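Local coordinates for FEZ-1 protein (Fluoribacter gormanii, PDB 5WCK) that probably hydrolyses beta-lactam antibiotics with the help of two bound zinc ions, acting as a monomeric subclass B3 metallo-beta-lactamase, at residues F109-A112 with S116-F119; V98-I101 with S107-H110; K222-L227 with N234-P239. The protein carries 2 engineered substitutions. One frame throughout, in Å; residues are numbered along the deposited sequence.

Contact 1: residues F109-A112 with S116-F119; sequences FHYA and STYF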
loop_
_atom_site.group_PDB
_atom_site.type_symbol
_atom_site.label_atom_id
_atom_site.label_comp_id
_atom_site.label_asym_id
_atom_site.label_seq_id
_atom_site.Cartn_x
_atom_site.Cartn_y
_atom_site.Cartn_z
ATOM N N PHE A 109 8.903 -1.561 -15.713
ATOM C CA PHE A 109 10.086 -2.350 -16.042
ATOM C C PHE A 109 9.728 -3.756 -16.487
ATOM O O PHE A 109 10.532 -4.391 -17.206
ATOM C CB PHE A 109 11.082 -2.439 -14.876
ATOM C CG PHE A 109 10.724 -3.452 -13.807
ATOM C CD1 PHE A 109 9.946 -3.089 -12.721
ATOM C CD2 PHE A 109 11.195 -4.760 -13.882
ATOM C CE1 PHE A 109 9.629 -4.019 -11.740
ATOM C CE2 PHE A 109 10.870 -5.686 -12.902
ATOM C CZ PHE A 109 10.095 -5.305 -11.834
ATOM N N HIS A 110 8.577 -4.275 -16.034
ATOM C CA HIS A 110 8.193 -5.638 -16.304
ATOM C C HIS A 110 6.991 -5.737 -17.245
ATOM O O HIS A 110 6.968 -6.630 -18.097
ATOM C CB HIS A 110 7.898 -6.404 -15.006
ATOM C CG HIS A 110 7.755 -7.857 -15.265
ATOM N ND1 HIS A 110 8.842 -8.686 -15.432
ATOM C CD2 HIS A 110 6.673 -8.619 -15.448
ATOM C CE1 HIS A 110 8.413 -9.895 -15.697
ATOM N NE2 HIS A 110 7.103 -9.881 -15.720
ATOM N N TYR A 111 5.993 -4.852 -17.064
ATOM C CA TYR A 111 4.645 -4.997 -17.684
ATOM C C TYR A 111 4.424 -3.962 -18.803
ATOM O O TYR A 111 3.298 -3.810 -19.275
ATOM C CB TYR A 111 3.538 -4.865 -16.635
ATOM C CG TYR A 111 3.561 -5.944 -15.580
ATOM C CD1 TYR A 111 3.168 -7.240 -15.862
ATOM C CD2 TYR A 111 4.010 -5.653 -14.299
ATOM C CE1 TYR A 111 3.196 -8.228 -14.883
ATOM C CE2 TYR A 111 4.089 -6.638 -13.326
ATOM C CZ TYR A 111 3.681 -7.925 -13.615
ATOM O OH TYR A 111 3.726 -8.923 -12.672
ATOM N N ALA A 112 5.495 -3.297 -19.262
ATOM C CA ALA A 112 5.389 -2.271 -20.348
ATOM C C ALA A 112 4.648 -2.828 -21.567
ATOM O O ALA A 112 3.897 -2.080 -22.227
ATOM C CB ALA A 112 6.756 -1.778 -20.730
ATOM N N SER A 116 -2.977 -5.229 -20.536
ATOM C CA SER A 116 -3.954 -5.592 -19.517
ATOM C C SER A 116 -3.617 -4.948 -18.165
ATOM O O SER A 116 -4.468 -4.962 -17.257
ATOM C CB SER A 116 -4.091 -7.088 -19.386
ATOM O OG SER A 116 -3.001 -7.652 -18.643
ATOM N N THR A 117 -2.391 -4.415 -18.035
ATOM C CA THR A 117 -1.922 -3.807 -16.789
ATOM C C THR A 117 -1.937 -2.281 -16.849
ATOM O O THR A 117 -1.586 -1.633 -15.860
ATOM C CB THR A 117 -0.505 -4.290 -16.441
ATOM O OG1 THR A 117 0.441 -3.783 -17.395
ATOM C CG2 THR A 117 -0.428 -5.797 -16.353
ATOM N N TYR A 118 -2.331 -1.696 -17.989
ATOM C CA TYR A 118 -2.294 -0.263 -18.129
ATOM C C TYR A 118 -3.467 0.360 -17.367
ATOM O O TYR A 118 -4.452 -0.298 -17.042
ATOM C CB TYR A 118 -2.389 0.174 -19.593
ATOM C CG TYR A 118 -1.285 -0.272 -20.516
ATOM C CD1 TYR A 118 -0.087 -0.809 -20.067
ATOM C CD2 TYR A 118 -1.467 -0.170 -21.886
ATOM C CE1 TYR A 118 0.908 -1.206 -20.947
ATOM C CE2 TYR A 118 -0.485 -0.564 -22.781
ATOM C CZ TYR A 118 0.708 -1.089 -22.313
ATOM O OH TYR A 118 1.661 -1.477 -23.205
ATOM N N PHE A 119 -3.323 1.641 -17.043
ATOM C CA PHE A 119 -4.367 2.376 -16.328
ATOM C C PHE A 119 -4.305 3.852 -16.725
ATOM O O PHE A 119 -3.389 4.296 -17.391
ATOM C CB PHE A 119 -4.215 2.129 -14.816
ATOM C CG PHE A 119 -2.845 2.397 -14.249
ATOM C CD1 PHE A 119 -1.847 1.428 -14.296
ATOM C CD2 PHE A 119 -2.552 3.596 -13.629
ATOM C CE1 PHE A 119 -0.591 1.670 -13.759
ATOM C CE2 PHE A 119 -1.298 3.841 -13.099
ATOM C CZ PHE A 119 -0.320 2.875 -13.164
#
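Tyr118 reaches across to Ala112 at the surface, its phenol hydroxyl giving a hydrogen bond from OH to Ala112 O of 2.5 Å. The acceptor lies at the edge of the Tyr118 ring, near its plane, while the hydroxyl stands 23° from the plane of the Ala112 carbonyl. A tyrosine suits this place because its long, rigid side chain carries a donor across a gap that the backbones, 8.2 Å apart between Ala112 CA and Tyr118 CA, do not close. Its CG stands anti to the carbonyl carbon (chi1 -62°), and the ring extends from there past Tyr111 O.

Beside this bond, Tyr111 and Thr117 cross at about a right angle. Thr117 splits its branches: OG1 lies 3.4 Å from Tyr111 CB and bonds to Asp114 O, whereas methyl CG2 comes obliquely to the ring, 3.9 Å from Tyr111 CD1. The far end of Tyr111 bonds through OH to Asn178, and its ring meets that of the zinc ligand His73 nearly perpendicularly, placing this loop next to the metal site. Both segments belong to the connection from helix 95-103 to strand 126-128, an edge strand of its sheet.

Contact 2: residues V98-I101 with S107-H110; sequences VSVI and SDFH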
loop_
_atom_site.group_PDB
_atom_site.type_symbol
_atom_site.label_atom_id
_atom_site.label_comp_id
_atom_site.label_asym_id
_atom_site.label_seq_id
_atom_site.Cartn_x
_atom_site.Cartn_y
_atom_site.Cartn_z
ATOM N N VAL A 98 7.148 7.378 -10.169
ATOM C CA VAL A 98 6.434 8.481 -10.838
ATOM C C VAL A 98 6.288 8.187 -12.334
ATOM O O VAL A 98 5.200 8.393 -12.892
ATOM C CB VAL A 98 7.116 9.821 -10.574
ATOM C CG1 VAL A 98 6.558 10.919 -11.491
ATOM C CG2 VAL A 98 6.967 10.207 -9.101
ATOM N N SER A 99 7.354 7.670 -12.971
ATOM C CA SER A 99 7.273 7.410 -14.416
ATOM C C SER A 99 6.100 6.472 -14.730
ATOM O O SER A 99 5.364 6.650 -15.715
ATOM C CB SER A 99 8.561 6.856 -14.952
ATOM O OG SER A 99 8.404 6.486 -16.309
ATOM N N VAL A 100 5.931 5.419 -13.924
ATOM C CA VAL A 100 4.845 4.483 -14.183
ATOM C C VAL A 100 3.478 5.164 -14.026
ATOM O O VAL A 100 2.571 4.923 -14.823
ATOM C CB VAL A 100 4.964 3.228 -13.302
ATOM C CG1 VAL A 100 3.733 2.376 -13.376
ATOM C CG2 VAL A 100 6.199 2.436 -13.695
ATOM N N ILE A 101 3.324 6.002 -13.006
ATOM C CA ILE A 101 2.056 6.692 -12.809
ATOM C C ILE A 101 1.770 7.639 -13.993
ATOM O O ILE A 101 0.660 7.645 -14.520
ATOM C CB ILE A 101 2.046 7.399 -11.443
ATOM C CG1 ILE A 101 2.132 6.387 -10.290
ATOM C CG2 ILE A 101 0.824 8.300 -11.307
ATOM C CD1 ILE A 101 1.077 5.314 -10.326
ATOM N N SER A 107 5.655 2.527 -18.946
ATOM C CA SER A 107 7.076 2.522 -18.635
ATOM C C SER A 107 7.463 1.448 -17.600
ATOM O O SER A 107 8.594 1.420 -17.131
ATOM C CB SER A 107 7.563 3.864 -18.179
ATOM O OG SER A 107 7.039 4.182 -16.884
ATOM N N ASP A 108 6.529 0.574 -17.239
ATOM C CA ASP A 108 6.792 -0.413 -16.180
ATOM C C ASP A 108 7.943 -1.326 -16.617
ATOM O O ASP A 108 7.952 -1.834 -17.745
ATOM C CB ASP A 108 5.527 -1.220 -15.901
ATOM C CG ASP A 108 5.618 -2.111 -14.674
ATOM O OD1 ASP A 108 6.330 -3.150 -14.737
ATOM O OD2 ASP A 108 4.963 -1.752 -13.678
ATOM N N PHE A 109 8.903 -1.561 -15.713
ATOM C CA PHE A 109 10.086 -2.350 -16.042
ATOM C C PHE A 109 9.728 -3.756 -16.487
ATOM O O PHE A 109 10.532 -4.391 -17.206
ATOM C CB PHE A 109 11.082 -2.439 -14.876
ATOM C CG PHE A 109 10.724 -3.452 -13.807
ATOM C CD1 PHE A 109 9.946 -3.089 -12.721
ATOM C CD2 PHE A 109 11.195 -4.760 -13.882
ATOM C CE1 PHE A 109 9.629 -4.019 -11.740
ATOM C CE2 PHE A 109 10.870 -5.686 -12.902
ATOM C CZ PHE A 109 10.095 -5.305 -11.834
ATOM N N HIS A 110 8.577 -4.275 -16.034
ATOM C CA HIS A 110 8.193 -5.638 -16.304
ATOM C C HIS A 110 6.991 -5.737 -17.245
ATOM O O HIS A 110 6.968 -6.630 -18.097
ATOM C CB HIS A 110 7.898 -6.404 -15.006
ATOM C CG HIS A 110 7.755 -7.857 -15.265
ATOM N ND1 HIS A 110 8.842 -8.686 -15.432
ATOM C CD2 HIS A 110 6.673 -8.619 -15.448
ATOM C CE1 HIS A 110 8.413 -9.895 -15.697
ATOM N NE2 HIS A 110 7.103 -9.881 -15.720
#
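Val100 and Ser107 bring helix 95-103 and the loop that follows it within 5.4 Å, CA to CA; the returning chain touches the helix at Ser107 and Asp108 and then leads away, roughly across the helix direction. Segment 98-101 is regular helix, whereas 107-110 has no repeating structure and is shaped by an Asx turn at Asp108, close to the zinc site of this metallo-beta-lactamase fold.

Two serines form the polar part of the contact. Ser99 OG and Ser107 OG are 2.7 Å apart and hydrogen-bonded, and either could be the donor. Ser99 turns its hydroxyl toward the loop by setting OG opposite the backbone N (chi1 174°); Ser107 folds OG in between its own N and carbonyl carbon (chi1 70°). Small hydroxyl side chains suit this close approach. Ser103 OG, which bonds to Ser99 O and Ser107 N, ties the same two places together.

Val100 supplies the apolar part. It is buried, and its CG2 branch lies 3.8 Å from Asp108 CA and 3.7 Å from Ser107 OG, a compact wedge between helix and loop.

Asp108 is buried as well, with its side chain against the zinc ligand His73. The carboxylate is gripped by the backbone: OD1 accepts from Tyr111 N and from His110 N, the latter at 2.8 Å on the anti side, 16° out of the carboxylate plane.

Contact 3: residues K222-L227 with N234-P239; sequences KNKYVL and NPFVDP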
loop_
_atom_site.group_PDB
_atom_site.type_symbol
_atom_site.label_atom_id
_atom_site.label_comp_id
_atom_site.label_asym_id
_atom_site.label_seq_id
_atom_site.Cartn_x
_atom_site.Cartn_y
_atom_site.Cartn_z
ATOM N N LYS A 222 -9.550 -10.612 7.154
ATOM C CA LYS A 222 -10.879 -11.199 7.420
ATOM C C LYS A 222 -10.983 -11.764 8.839
ATOM O O LYS A 222 -11.936 -11.446 9.561
ATOM C CB LYS A 222 -11.222 -12.292 6.405
ATOM C CG LYS A 222 -11.380 -11.806 4.976
ATOM C CD LYS A 222 -11.494 -12.975 4.037
ATOM C CE LYS A 222 -11.726 -12.604 2.599
ATOM N NZ LYS A 222 -11.691 -13.818 1.759
ATOM N N ASN A 223 -10.033 -12.615 9.251
ATOM C CA ASN A 223 -10.096 -13.245 10.575
ATOM C C ASN A 223 -9.934 -12.187 11.670
ATOM O O ASN A 223 -10.578 -12.265 12.695
ATOM C CB ASN A 223 -9.107 -14.398 10.727
ATOM C CG ASN A 223 -9.470 -15.571 9.838
ATOM O OD1 ASN A 223 -10.575 -16.125 9.930
ATOM N ND2 ASN A 223 -8.564 -15.959 8.949
ATOM N N LYS A 224 -9.084 -11.181 11.444
ATOM C CA LYS A 224 -8.899 -10.147 12.439
ATOM C C LYS A 224 -10.166 -9.292 12.580
ATOM O O LYS A 224 -10.497 -8.878 13.661
ATOM C CB LYS A 224 -7.680 -9.301 12.096
ATOM C CG LYS A 224 -6.367 -10.017 12.390
ATOM C CD LYS A 224 -5.156 -9.242 11.941
ATOM C CE LYS A 224 -3.861 -9.963 12.252
ATOM N NZ LYS A 224 -2.702 -9.335 11.581
ATOM N N TYR A 225 -10.831 -8.975 11.465
ATOM C CA TYR A 225 -12.080 -8.203 11.497
ATOM C C TYR A 225 -13.137 -8.966 12.302
ATOM O O TYR A 225 -13.835 -8.363 13.089
ATOM C CB TYR A 225 -12.624 -7.892 10.104
ATOM C CG TYR A 225 -13.910 -7.108 10.131
ATOM C CD1 TYR A 225 -13.916 -5.759 10.415
ATOM C CD2 TYR A 225 -15.133 -7.740 9.954
ATOM C CE1 TYR A 225 -15.097 -5.028 10.471
ATOM C CE2 TYR A 225 -16.313 -7.025 9.989
ATOM C CZ TYR A 225 -16.302 -5.670 10.254
ATOM O OH TYR A 225 -17.484 -4.978 10.293
ATOM N N VAL A 226 -13.229 -10.283 12.095
ATOM C CA VAL A 226 -14.130 -11.103 12.890
ATOM C C VAL A 226 -13.804 -10.952 14.380
ATOM O O VAL A 226 -14.723 -10.787 15.188
ATOM C CB VAL A 226 -14.105 -12.568 12.440
ATOM C CG1 VAL A 226 -14.839 -13.466 13.432
ATOM C CG2 VAL A 226 -14.700 -12.714 11.053
ATOM N N LEU A 227 -12.517 -10.998 14.766
ATOM C CA LEU A 227 -12.139 -10.820 16.178
ATOM C C LEU A 227 -12.549 -9.422 16.665
ATOM O O LEU A 227 -12.950 -9.255 17.809
ATOM C CB LEU A 227 -10.634 -11.039 16.352
ATOM C CG LEU A 227 -10.146 -12.469 16.138
ATOM C CD1 LEU A 227 -8.636 -12.531 16.247
ATOM C CD2 LEU A 227 -10.765 -13.442 17.123
ATOM N N ASN A 234 -7.461 -5.023 20.423
ATOM C CA ASN A 234 -7.123 -4.755 19.029
ATOM C C ASN A 234 -6.420 -5.916 18.355
ATOM O O ASN A 234 -5.289 -6.070 18.549
ATOM C CB ASN A 234 -6.424 -3.416 18.937
ATOM C CG ASN A 234 -6.646 -2.884 17.554
ATOM O OD1 ASN A 234 -6.881 -3.665 16.660
ATOM N ND2 ASN A 234 -6.572 -1.581 17.411
ATOM N N PRO A 235 -7.149 -6.731 17.585
ATOM C CA PRO A 235 -6.504 -7.816 16.860
ATOM C C PRO A 235 -5.571 -7.368 15.721
ATOM O O PRO A 235 -4.787 -8.198 15.243
ATOM C CB PRO A 235 -7.666 -8.616 16.260
ATOM C CG PRO A 235 -8.816 -7.643 16.223
ATOM C CD PRO A 235 -8.607 -6.719 17.400
ATOM N N PHE A 236 -5.618 -6.072 15.366
ATOM C CA PHE A 236 -4.725 -5.556 14.335
ATOM C C PHE A 236 -3.366 -5.216 14.958
ATOM O O PHE A 236 -2.426 -4.979 14.231
ATOM C CB PHE A 236 -5.362 -4.392 13.580
ATOM C CG PHE A 236 -6.502 -4.869 12.718
ATOM C CD1 PHE A 236 -6.259 -5.427 11.480
ATOM C CD2 PHE A 236 -7.798 -4.897 13.213
ATOM C CE1 PHE A 236 -7.290 -5.955 10.716
ATOM C CE2 PHE A 236 -8.830 -5.407 12.447
ATOM C CZ PHE A 236 -8.575 -5.950 11.212
ATOM N N VAL A 237 -3.260 -5.222 16.286
ATOM C CA VAL A 237 -1.937 -5.198 16.959
ATOM C C VAL A 237 -1.393 -6.619 16.888
ATOM O O VAL A 237 -1.872 -7.521 17.582
ATOM C CB VAL A 237 -2.018 -4.672 18.410
ATOM C CG1 VAL A 237 -0.670 -4.758 19.124
ATOM C CG2 VAL A 237 -2.560 -3.269 18.452
ATOM N N ASP A 238 -0.411 -6.815 15.993
ATOM C CA ASP A 238 0.067 -8.155 15.681
ATOM C C ASP A 238 1.547 -8.094 15.332
ATOM O O ASP A 238 1.946 -8.408 14.216
ATOM C CB ASP A 238 -0.722 -8.759 14.521
ATOM C CG ASP A 238 -0.381 -10.203 14.183
ATOM O OD1 ASP A 238 0.202 -10.918 15.049
ATOM O OD2 ASP A 238 -0.695 -10.622 13.038
ATOM N N PRO A 239 2.415 -7.731 16.286
ATOM C CA PRO A 239 3.853 -7.679 16.024
ATOM C C PRO A 239 4.478 -9.025 15.638
ATOM O O PRO A 239 5.424 -9.056 14.831
ATOM C CB PRO A 239 4.447 -7.136 17.330
ATOM C CG PRO A 239 3.397 -7.463 18.371
ATOM C CD PRO A 239 2.088 -7.298 17.650
HETATM O O HOH W 1 -2.720 -6.541 11.927
#
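Lys224 is a buried lysine, and its ammonium group makes a salt bridge with Asp238, the N-cap residue of helix 239-262. The bond from Lys224 NZ to Asp238 OD2 is 2.8 Å long and arrives on the anti side, 18° out of the carboxylate plane, with the two side chains crossing at about a right angle. The other oxygen, OD1, caps Gly241 N, so one carboxylate serves both a charge and a helix start. The ammonium also donates to Phe219 O.

Lysine suits the place: with CG anti to the carbonyl carbon (chi1 -75°), its extended chain runs over the Phe236 ring and past Pro235 O, carrying NZ to Asp238. Its CB lies over one face of the Phe236 ring, 3.9 Å from the centroid and 25° off the normal, a CH-pi contact. Pro235 packs alongside, its CB 3.8 Å from Leu227 CB as the two side chains pass in opposite directions.

A type I turn, Asn234 to Val237, presents Pro235 and Phe236 to helix 221-229. Asn234 pins it as an Asx turn, OD1 accepting from Phe236 N. One water completes the join, accepting from Lys224 NZ at 2.8 Å and donating to Phe236 O at 2.8 Å.

In the fold
Contacts 1 and 2 are neighbours, with centres about 8 Å apart. They share Phe109 and His110 and shape one connection after helix 95-103, near the zinc site; Phe119 of contact 1 packs on Val100 and Ile101 of contact 2. Contact 1 is a surface contact within that loop, whereas contact 2 sets the loop against its own helix and is partly buried. Contact 3, partly buried, lies across the chain's centre, its own centre about 34 Å from either of theirs, and joins helix 221-229 to the turn and N-cap residue leading into helix 239-262, away from the metals. Hydroxyl hydrogen bonds and small apolar contacts link the first two; contact 3 uses a salt bridge and an aromatic face.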